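Local coordinates for protein alanine dehydrogenase/pyridine nucleotide transhydrogenase (Mycobacterium smegmatis str. MC2 155, PDB 3P2Y) that probably takes part in hydride transfer between NADH and NADP coupled to proton translocation, as the first alpha subunit of a nicotinamide nucleotide transhydrogenase, at residues G307-E310 and L311-P314; S141-Q144 and T145-A148; G212-R216 and P217-E221; R115-P118 and E119-S122. All blocks are in the same frame, centred on the assembly; numbering follows the deposited sequence. Where two conformers were deposited one is given.

Overall arrangement
The four contacts are local ones, each within a continuous stretch of chain at a turn or a helix entrance. Contacts 2 and 4 belong to the N-terminal family region and contacts 1 and 3 to the C-terminal one. Within each pair the centres are 23 Å apart, while contacts 3 and 4 have centres 32 Å apart and contacts 1 and 2 lie on opposite sides of the chain's centre. None touches another; contacts 1 and 3 come nearest, with about 10 Å between closest atoms. Contact 2 approaches a metal: its R142 side chain is about 9 Å from a bound calcium ion. In contact 3, D214 touches a glycine-rich loop consistent with a Rossmann-type nucleotide-binding fold.

Contact 1 of 4, residues G307-E310 and L311-P314; sequences GNCE and LTEP
C309 and T312 close a type I beta turn, and the tight side of the contact gathers round C309, L311 and T312. The turn bond runs from T312 N to C309 O at 3.1 Å, the donor standing well above the carbonyl plane. On the same turn, C309 CB sits only 3.2 Å from T312 OG1. The cysteine sulfur is drawn into the turn as well: with SG anti to the backbone N (chi1 -178°) it swings beside its own carbonyl carbon, where L311 N donates to it over 3.6 Å in a fairly straight N-H...S bond. SG also touches L311 CB, giving the sulfur an apolar neighbour beside its polar one. G307, which has no side chain, brings its CA to 4.3 Å from T312 CG2.

The other side is looser. The exposed E310 turns its CB-CG chain outward from the turn, and the link of a nearby water to E310 O is long and weak.

Polar ends are tied to the surroundings. D300 OD2 is hydrogen-bonded to both T312 OG1 and C309 N, joining the two sides of the turn through one carboxylate oxygen, and E310 OE1 accepts from A286 N at the start of helix 286-290. L311 packs on A286 and A289 of that helix and on H320 of strand 317-320, so the turn bridges a helix and the strand outermost in the mixed sheet of this chain.

Contact 2 of 4, residues S141-Q144 and T145-A148; sequences SRAQ and TMDA
A143 and M146 meet where a 3-10 turn that begins by S141 leads toward the N-capped helix 148-167. The backbone bonds come first. M146 N donates to A143 O at 2.9 Å, one i to i+3 link following another, since Q144 N is held by S141 O. D147 is then the centre of an inverse gamma turn with a weak bond from A148 N to M146 O, and as N-cap it offers OD1 to S150 N.

Waters add a second kind of link. One water donates to R142 O and accepts from T145 N at 3.0 Å, stitching the two halves of the turn; a second makes only long, weak bonds to Q144 O and D147 OD2.

Among charged groups, the R142 guanidinium forms salt bridges with D366 and E367.

Apolar packing completes the account. M146 and A143 both lie against I137 and I368, and M146 also reaches A349 of helix 336-354; the M146 side chain is about 7 Å from that of D352, a calcium ligand. With CG anti to the carbonyl carbon (chi1 -60°) and the chain extended beyond it, M146 runs back along the turn: its SD lies 4.2 Å from A143 CB, and its CE 3.7 Å from R142 O.

Contact 3 of 4, residues G212-R216 and P217-E221; sequences GYDVR and PEVAE
R216 meets E218 and V219 at successive points along its length. CB lies 3.7 Å from E218 OE2, and CG and CD pass the same oxygen at longer range. That carboxylate is turned by 66° against the guanidinium plane, and its charged atoms stay out of contact with those of the arginine. The chain then bends at chi3 (-64°), which carries the tip back to D214 in a salt bridge. NE donates to D214 OD1 at 2.8 Å in an almost straight bond, and NH2 to D214 OD2 at 3.0 Å: a side-on grip by two nitrogens on two oxygens, in the guanidinium plane but tilted out of the carboxylate plane. One face of the guanidinium carries V219 CG2, 3.6 Å above the plane and displaced toward the rim.

The backbone is bound in as well. R216 N uses the anti lone pair of D214 OD1, forming an Asx turn, so that one oxygen accepts two bonds from the same residue; R216 O in turn receives V219 N at 3.2 Å. D214 CB and V219 CG1 make a plain apolar contact at 3.9 Å.

D214 OD2 also accepts from V192 N, in what looks like the glycine-rich loop of a Rossmann fold. An acidic residue at the end of the second strand of that fold, here 209-213, holds the adenosine ribose in many NAD-dependent dehydrogenases; the position of D214 is consistent with such a role, though no nucleotide is bound in the model.

Contact 4 of 4, residues R115-P118 and E119-S122; sequences RTQP and ELAS
Q117 and L120 lie side by side and point the same way as the chain enters helix 118-126. The glutamine has CG anti to the carbonyl carbon (chi1 -66°) and is extended beyond it, which sends the chain alongside the leucine; chi3 (-128°) then sets the turn of the amide. NE2 is 3.9 Å from L120 CD2 and only slightly farther from CD1. Nearer the backbone the leucine's CB presses on the glutamine, 3.2 Å from Q117 O. That same oxygen accepts from L120 N at 3.0 Å, with the donor above the carbonyl plane, so Q117 O is met by both the N-H and the CB of L120.

P118 and A121 repeat the spacing one step on. A121 CB comes within 3.6 Å of P118 O, and A121 N makes a weak bond to it over 3.4 Å. E119, between the two pairs, carries its carboxylate away from the preceding residues.

Outside the contact, P93 touches both Q117 and L120, while A121 meets I374. The chemistry is thus divided: L120 N serves Q117 O, and A121 N only weakly serves P118 O, so the polar bonding across the contact is between backbone groups, while the glutamine amide against the leucine methyls adds van der Waals contact.

Contact 1 of 4, residues G307-E310 and L311-P314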
loop_
_atom_site.group_PDB
_atom_site.type_symbol
_atom_site.label_atom_id
_atom_site.label_comp_id
_atom_site.label_asym_id
_atom_site.label_seq_id
_atom_site.Cartn_x
_atom_site.Cartn_y
_atom_site.Cartn_z
ATOM N N GLY A 307 -2.288 -2.750 21.908
ATOM C CA GLY A 307 -1.212 -2.127 21.113
ATOM C C GLY A 307 0.158 -2.185 21.768
ATOM O O GLY A 307 0.275 -2.072 22.990
ATOM N N ASN A 308 1.205 -2.338 20.952
ATOM C CA ASN A 308 2.580 -2.280 21.433
ATOM C C ASN A 308 3.001 -0.845 21.663
ATOM O O ASN A 308 4.033 -0.597 22.307
ATOM C CB ASN A 308 3.549 -2.899 20.412
ATOM C CG ASN A 308 3.230 -4.369 20.102
ATOM O OD1 ASN A 308 3.072 -4.751 18.935
ATOM N ND2 ASN A 308 3.105 -5.191 21.141
ATOM N N CYS A 309 2.233 0.092 21.090
ATOM C CA CYS A 309 2.567 1.513 21.177
ATOM C C CYS A 309 1.586 2.195 22.104
ATOM O O CYS A 309 0.377 2.045 21.967
ATOM C CB CYS A 309 2.563 2.197 19.796
ATOM S SG CYS A 309 3.023 3.948 19.820
ATOM N N GLU A 310 2.132 2.960 23.044
ATOM C CA GLU A 310 1.335 3.714 24.015
ATOM C C GLU A 310 0.293 4.653 23.369
ATOM O O GLU A 310 -0.780 4.893 23.932
ATOM C CB GLU A 310 2.302 4.485 24.932
ATOM C CG GLU A 310 1.688 5.417 25.973
ATOM C CD GLU A 310 2.748 6.072 26.883
ATOM O OE1 GLU A 310 3.977 5.836 26.700
ATOM O OE2 GLU A 310 2.331 6.841 27.781
ATOM N N LEU A 311 0.608 5.177 22.190
ATOM C CA LEU A 311 -0.265 6.156 21.545
ATOM C C LEU A 311 -1.242 5.513 20.552
ATOM O O LEU A 311 -2.037 6.202 19.918
ATOM C CB LEU A 311 0.580 7.239 20.872
ATOM C CG LEU A 311 1.483 8.030 21.830
ATOM C CD1 LEU A 311 2.502 8.856 21.062
ATOM C CD2 LEU A 311 0.630 8.923 22.757
ATOM N N THR A 312 -1.170 4.191 20.420
ATOM C CA THR A 312 -2.043 3.487 19.483
ATOM C C THR A 312 -3.518 3.646 19.792
ATOM O O THR A 312 -3.951 3.484 20.948
ATOM C CB THR A 312 -1.659 1.994 19.404
ATOM O OG1 THR A 312 -0.458 1.903 18.652
ATOM C CG2 THR A 312 -2.755 1.137 18.754
ATOM N N GLU A 313 -4.277 3.984 18.756
ATOM C CA GLU A 313 -5.738 3.943 18.812
ATOM C C GLU A 313 -6.208 2.778 17.932
ATOM O O GLU A 313 -6.172 2.879 16.698
ATOM C CB GLU A 313 -6.314 5.282 18.350
ATOM C CG GLU A 313 -5.905 6.441 19.275
ATOM C CD GLU A 313 -6.419 7.798 18.813
ATOM O OE1 GLU A 313 -7.485 7.830 18.160
ATOM O OE2 GLU A 313 -5.754 8.832 19.116
ATOM N N PRO A 314 -6.636 1.658 18.559
ATOM C CA PRO A 314 -6.979 0.421 17.821
ATOM C C PRO A 314 -7.953 0.643 16.650
ATOM O O PRO A 314 -8.979 1.353 16.799
ATOM C CB PRO A 314 -7.589 -0.482 18.915
ATOM C CG PRO A 314 -6.894 -0.037 20.178
ATOM C CD PRO A 314 -6.715 1.461 20.025
HETATM O O HOH W 1 -3.021 2.512 23.062
#

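Contact 2 of 4, residues S141-Q144 and T145-A148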
loop_
_atom_site.group_PDB
_atom_site.type_symbol
_atom_site.label_atom_id
_atom_site.label_comp_id
_atom_site.label_asym_id
_atom_site.label_seq_id
_atom_site.Cartn_x
_atom_site.Cartn_y
_atom_site.Cartn_z
ATOM N N SER A 141 6.192 -31.005 14.514
ATOM C CA SER A 141 6.563 -31.291 13.117
ATOM C C SER A 141 5.373 -31.743 12.265
ATOM O O SER A 141 5.149 -31.240 11.149
ATOM C CB SER A 141 7.671 -32.361 13.079
ATOM O OG SER A 141 8.257 -32.458 11.783
ATOM N N ARG A 142 4.625 -32.707 12.793
ATOM C CA ARG A 142 3.490 -33.318 12.083
ATOM C C ARG A 142 2.388 -32.283 11.771
ATOM O O ARG A 142 1.521 -32.526 10.917
ATOM C CB ARG A 142 2.854 -34.456 12.894
ATOM C CG ARG A 142 3.654 -35.767 12.975
ATOM C CD ARG A 142 2.843 -36.854 13.690
ATOM N NE ARG A 142 1.524 -37.054 13.092
ATOM C CZ ARG A 142 0.351 -36.886 13.725
ATOM N NH1 ARG A 142 0.296 -36.509 14.998
ATOM N NH2 ARG A 142 -0.781 -37.108 13.078
ATOM N N ALA A 143 2.401 -31.166 12.498
ATOM C CA ALA A 143 1.325 -30.153 12.371
ATOM C C ALA A 143 1.789 -28.932 11.569
ATOM O O ALA A 143 1.072 -27.921 11.472
ATOM C CB ALA A 143 0.837 -29.729 13.747
ATOM N N GLN A 144 2.971 -29.020 10.955
ATOM C CA GLN A 144 3.495 -27.864 10.192
ATOM C C GLN A 144 2.540 -27.335 9.127
ATOM O O GLN A 144 2.397 -26.116 8.957
ATOM C CB GLN A 144 4.812 -28.225 9.510
ATOM C CG GLN A 144 5.972 -28.235 10.429
ATOM C CD GLN A 144 7.264 -28.288 9.651
ATOM O OE1 GLN A 144 7.548 -29.273 8.948
ATOM N NE2 GLN A 144 8.038 -27.213 9.731
ATOM N N THR A 145 1.862 -28.243 8.436
ATOM C CA THR A 145 0.941 -27.844 7.367
ATOM C C THR A 145 -0.407 -27.305 7.880
ATOM O O THR A 145 -1.224 -26.821 7.082
ATOM C CB THR A 145 0.636 -29.031 6.410
ATOM O OG1 THR A 145 0.031 -30.080 7.150
ATOM C CG2 THR A 145 1.910 -29.553 5.745
ATOM N N MET A 146 -0.625 -27.382 9.197
ATOM C CA MET A 146 -1.915 -27.040 9.842
ATOM C C MET A 146 -1.850 -25.738 10.613
ATOM O O MET A 146 -2.808 -25.384 11.303
ATOM C CB MET A 146 -2.349 -28.158 10.831
ATOM C CG MET A 146 -2.540 -29.487 10.175
ATOM S SD MET A 146 -2.551 -30.811 11.435
ATOM C CE MET A 146 -2.121 -32.192 10.362
ATOM N N ASP A 147 -0.731 -25.013 10.494
ATOM C CA ASP A 147 -0.495 -23.872 11.369
ATOM C C ASP A 147 -1.161 -22.612 10.807
ATOM O O ASP A 147 -0.528 -21.817 10.091
ATOM C CB ASP A 147 1.012 -23.641 11.528
ATOM C CG ASP A 147 1.345 -22.592 12.578
ATOM O OD1 ASP A 147 0.447 -21.866 13.067
ATOM O OD2 ASP A 147 2.555 -22.483 12.908
ATOM N N ALA A 148 -2.442 -22.456 11.126
ATOM C CA ALA A 148 -3.209 -21.281 10.674
ATOM C C ALA A 148 -2.747 -19.951 11.273
ATOM O O ALA A 148 -2.798 -18.903 10.608
ATOM C CB ALA A 148 -4.715 -21.508 10.960
HETATM O O HOH W 2 2.085 -31.177 8.671
HETATM O O HOH W 3 4.569 -23.893 10.463
#

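Contact 3 of 4, residues G212-R216 and P217-E221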
loop_
_atom_site.group_PDB
_atom_site.type_symbol
_atom_site.label_atom_id
_atom_site.label_comp_id
_atom_site.label_asym_id
_atom_site.label_seq_id
_atom_site.Cartn_x
_atom_site.Cartn_y
_atom_site.Cartn_z
ATOM N N GLY A 212 15.909 -5.898 12.884
ATOM C CA GLY A 212 14.915 -6.674 13.625
ATOM C C GLY A 212 15.315 -6.768 15.076
ATOM O O GLY A 212 16.510 -6.820 15.398
ATOM N N TYR A 213 14.328 -6.786 15.963
ATOM C CA TYR A 213 14.593 -6.918 17.406
ATOM C C TYR A 213 13.589 -7.898 18.001
ATOM O O TYR A 213 12.383 -7.831 17.674
ATOM C CB TYR A 213 14.421 -5.553 18.111
ATOM C CG TYR A 213 14.432 -5.728 19.623
ATOM C CD1 TYR A 213 15.615 -6.021 20.286
ATOM C CD2 TYR A 213 13.245 -5.681 20.359
ATOM C CE1 TYR A 213 15.632 -6.244 21.673
ATOM C CE2 TYR A 213 13.244 -5.902 21.750
ATOM C CZ TYR A 213 14.443 -6.175 22.389
ATOM O OH TYR A 213 14.455 -6.381 23.753
ATOM N N ASP A 214 14.056 -8.797 18.876
ATOM C CA ASP A 214 13.135 -9.709 19.571
ATOM C C ASP A 214 13.772 -10.043 20.925
ATOM O O ASP A 214 15.002 -10.118 21.029
ATOM C CB ASP A 214 12.907 -10.975 18.738
ATOM C CG ASP A 214 11.730 -11.817 19.248
ATOM O OD1 ASP A 214 11.844 -12.492 20.310
ATOM O OD2 ASP A 214 10.679 -11.838 18.571
ATOM N N VAL A 215 12.947 -10.195 21.962
ATOM C CA VAL A 215 13.474 -10.584 23.287
ATOM C C VAL A 215 14.085 -11.986 23.314
ATOM O O VAL A 215 14.894 -12.296 24.204
ATOM C CB VAL A 215 12.425 -10.461 24.422
ATOM C CG1 VAL A 215 12.070 -8.999 24.680
ATOM C CG2 VAL A 215 11.199 -11.328 24.148
ATOM N N ARG A 216 13.712 -12.829 22.359
ATOM C CA ARG A 216 14.298 -14.170 22.248
ATOM C C ARG A 216 15.587 -14.165 21.433
ATOM O O ARG A 216 15.555 -13.941 20.228
ATOM C CB ARG A 216 13.285 -15.102 21.609
ATOM C CG ARG A 216 11.982 -15.156 22.369
ATOM C CD ARG A 216 10.903 -15.803 21.527
ATOM N NE ARG A 216 10.614 -15.001 20.334
ATOM C CZ ARG A 216 9.819 -15.404 19.344
ATOM N NH1 ARG A 216 9.229 -16.597 19.415
ATOM N NH2 ARG A 216 9.612 -14.619 18.287
ATOM N N PRO A 217 16.741 -14.438 22.075
ATOM C CA PRO A 217 18.026 -14.345 21.350
ATOM C C PRO A 217 18.157 -15.286 20.148
ATOM O O PRO A 217 18.831 -14.943 19.186
ATOM C CB PRO A 217 19.066 -14.690 22.430
ATOM C CG PRO A 217 18.291 -15.493 23.454
ATOM C CD PRO A 217 16.934 -14.824 23.491
ATOM N N GLU A 218 17.498 -16.439 20.178
ATOM C CA GLU A 218 17.664 -17.428 19.119
ATOM C C GLU A 218 17.081 -16.944 17.783
ATOM O O GLU A 218 17.349 -17.522 16.725
ATOM C CB GLU A 218 17.111 -18.816 19.537
ATOM C CG GLU A 218 15.595 -18.890 19.694
ATOM C CD GLU A 218 15.079 -18.440 21.065
ATOM O OE1 GLU A 218 15.840 -17.813 21.872
ATOM O OE2 GLU A 218 13.875 -18.705 21.314
ATOM N N VAL A 219 16.314 -15.853 17.838
ATOM C CA VAL A 219 15.678 -15.318 16.638
ATOM C C VAL A 219 16.694 -14.552 15.763
ATOM O O VAL A 219 16.410 -14.266 14.593
ATOM C CB VAL A 219 14.409 -14.500 17.049
ATOM C CG1 VAL A 219 13.911 -13.568 15.956
ATOM C CG2 VAL A 219 13.293 -15.499 17.484
ATOM N N ALA A 220 17.888 -14.303 16.314
ATOM C CA ALA A 220 18.939 -13.533 15.610
ATOM C C ALA A 220 19.249 -14.119 14.252
ATOM O O ALA A 220 19.364 -13.393 13.249
ATOM C CB ALA A 220 20.222 -13.433 16.469
ATOM N N GLU A 221 19.385 -15.446 14.200
ATOM C CA GLU A 221 19.659 -16.128 12.942
ATOM C C GLU A 221 18.578 -15.890 11.905
ATOM O O GLU A 221 18.879 -15.681 10.740
ATOM C CB GLU A 221 19.830 -17.635 13.163
ATOM C CG GLU A 221 21.215 -18.018 13.735
ATOM C CD GLU A 221 21.276 -18.103 15.261
ATOM O OE1 GLU A 221 20.576 -17.324 15.996
ATOM O OE2 GLU A 221 22.046 -18.976 15.746
#

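Contact 4 of 4, residues R115-P118 and E119-S122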
loop_
_atom_site.group_PDB
_atom_site.type_symbol
_atom_site.label_atom_id
_atom_site.label_comp_id
_atom_site.label_asym_id
_atom_site.label_seq_id
_atom_site.Cartn_x
_atom_site.Cartn_y
_atom_site.Cartn_z
ATOM N N ARG A 115 -8.434 -18.910 24.492
ATOM C CA ARG A 115 -8.005 -18.076 25.618
ATOM C C ARG A 115 -9.011 -16.983 25.981
ATOM O O ARG A 115 -9.320 -16.780 27.156
ATOM C CB ARG A 115 -6.648 -17.441 25.324
ATOM C CG ARG A 115 -5.625 -18.397 24.756
ATOM C CD ARG A 115 -4.797 -19.004 25.836
ATOM N NE ARG A 115 -3.610 -19.660 25.295
ATOM C CZ ARG A 115 -2.470 -19.808 25.961
ATOM N NH1 ARG A 115 -2.342 -19.319 27.192
ATOM N NH2 ARG A 115 -1.453 -20.436 25.391
ATOM N N THR A 116 -9.531 -16.297 24.982
ATOM C CA THR A 116 -10.258 -15.058 25.203
ATOM C C THR A 116 -11.782 -15.277 25.243
ATOM O O THR A 116 -12.532 -14.400 25.693
ATOM C CB THR A 116 -9.891 -14.024 24.132
ATOM O OG1 THR A 116 -10.221 -14.542 22.839
ATOM C CG2 THR A 116 -8.379 -13.702 24.167
ATOM N N GLN A 117 -12.222 -16.441 24.769
ATOM C CA GLN A 117 -13.651 -16.817 24.777
ATOM C C GLN A 117 -13.849 -18.228 25.366
ATOM O O GLN A 117 -14.344 -19.122 24.681
ATOM C CB GLN A 117 -14.246 -16.709 23.367
ATOM C CG GLN A 117 -14.298 -15.294 22.816
ATOM C CD GLN A 117 -14.973 -15.184 21.453
ATOM O OE1 GLN A 117 -14.408 -14.613 20.510
ATOM N NE2 GLN A 117 -16.188 -15.695 21.349
ATOM N N PRO A 118 -13.462 -18.432 26.639
ATOM C CA PRO A 118 -13.537 -19.764 27.247
ATOM C C PRO A 118 -14.949 -20.372 27.308
ATOM O O PRO A 118 -15.078 -21.592 27.251
ATOM C CB PRO A 118 -13.002 -19.525 28.665
ATOM C CG PRO A 118 -13.230 -18.096 28.907
ATOM C CD PRO A 118 -12.933 -17.452 27.607
ATOM N N GLU A 119 -15.981 -19.532 27.383
ATOM C CA GLU A 119 -17.370 -19.998 27.389
ATOM C C GLU A 119 -17.757 -20.693 26.092
ATOM O O GLU A 119 -18.679 -21.502 26.072
ATOM C CB GLU A 119 -18.352 -18.844 27.593
ATOM C CG GLU A 119 -18.428 -18.277 29.008
ATOM C CD GLU A 119 -19.476 -17.158 29.117
ATOM O OE1 GLU A 119 -19.975 -16.678 28.062
ATOM O OE2 GLU A 119 -19.798 -16.748 30.250
ATOM N N LEU A 120 -17.064 -20.372 25.002
ATOM C CA LEU A 120 -17.378 -20.961 23.709
ATOM C C LEU A 120 -17.246 -22.476 23.743
ATOM O O LEU A 120 -18.106 -23.185 23.195
ATOM C CB LEU A 120 -16.447 -20.384 22.639
ATOM C CG LEU A 120 -17.048 -20.121 21.288
ATOM C CD1 LEU A 120 -18.289 -19.240 21.453
ATOM C CD2 LEU A 120 -15.987 -19.428 20.428
ATOM N N ALA A 121 -16.179 -22.975 24.382
ATOM C CA ALA A 121 -15.970 -24.420 24.548
ATOM C C ALA A 121 -17.172 -25.075 25.245
ATOM O O ALA A 121 -17.663 -26.133 24.833
ATOM C CB ALA A 121 -14.722 -24.685 25.369
ATOM N N SER A 122 -17.607 -24.440 26.328
ATOM C CA SER A 122 -18.755 -24.923 27.102
ATOM C C SER A 122 -19.999 -24.958 26.238
ATOM O O SER A 122 -20.727 -25.960 26.185
ATOM C CB SER A 122 -19.001 -23.992 28.289
ATOM O OG SER A 122 -17.980 -24.149 29.250
#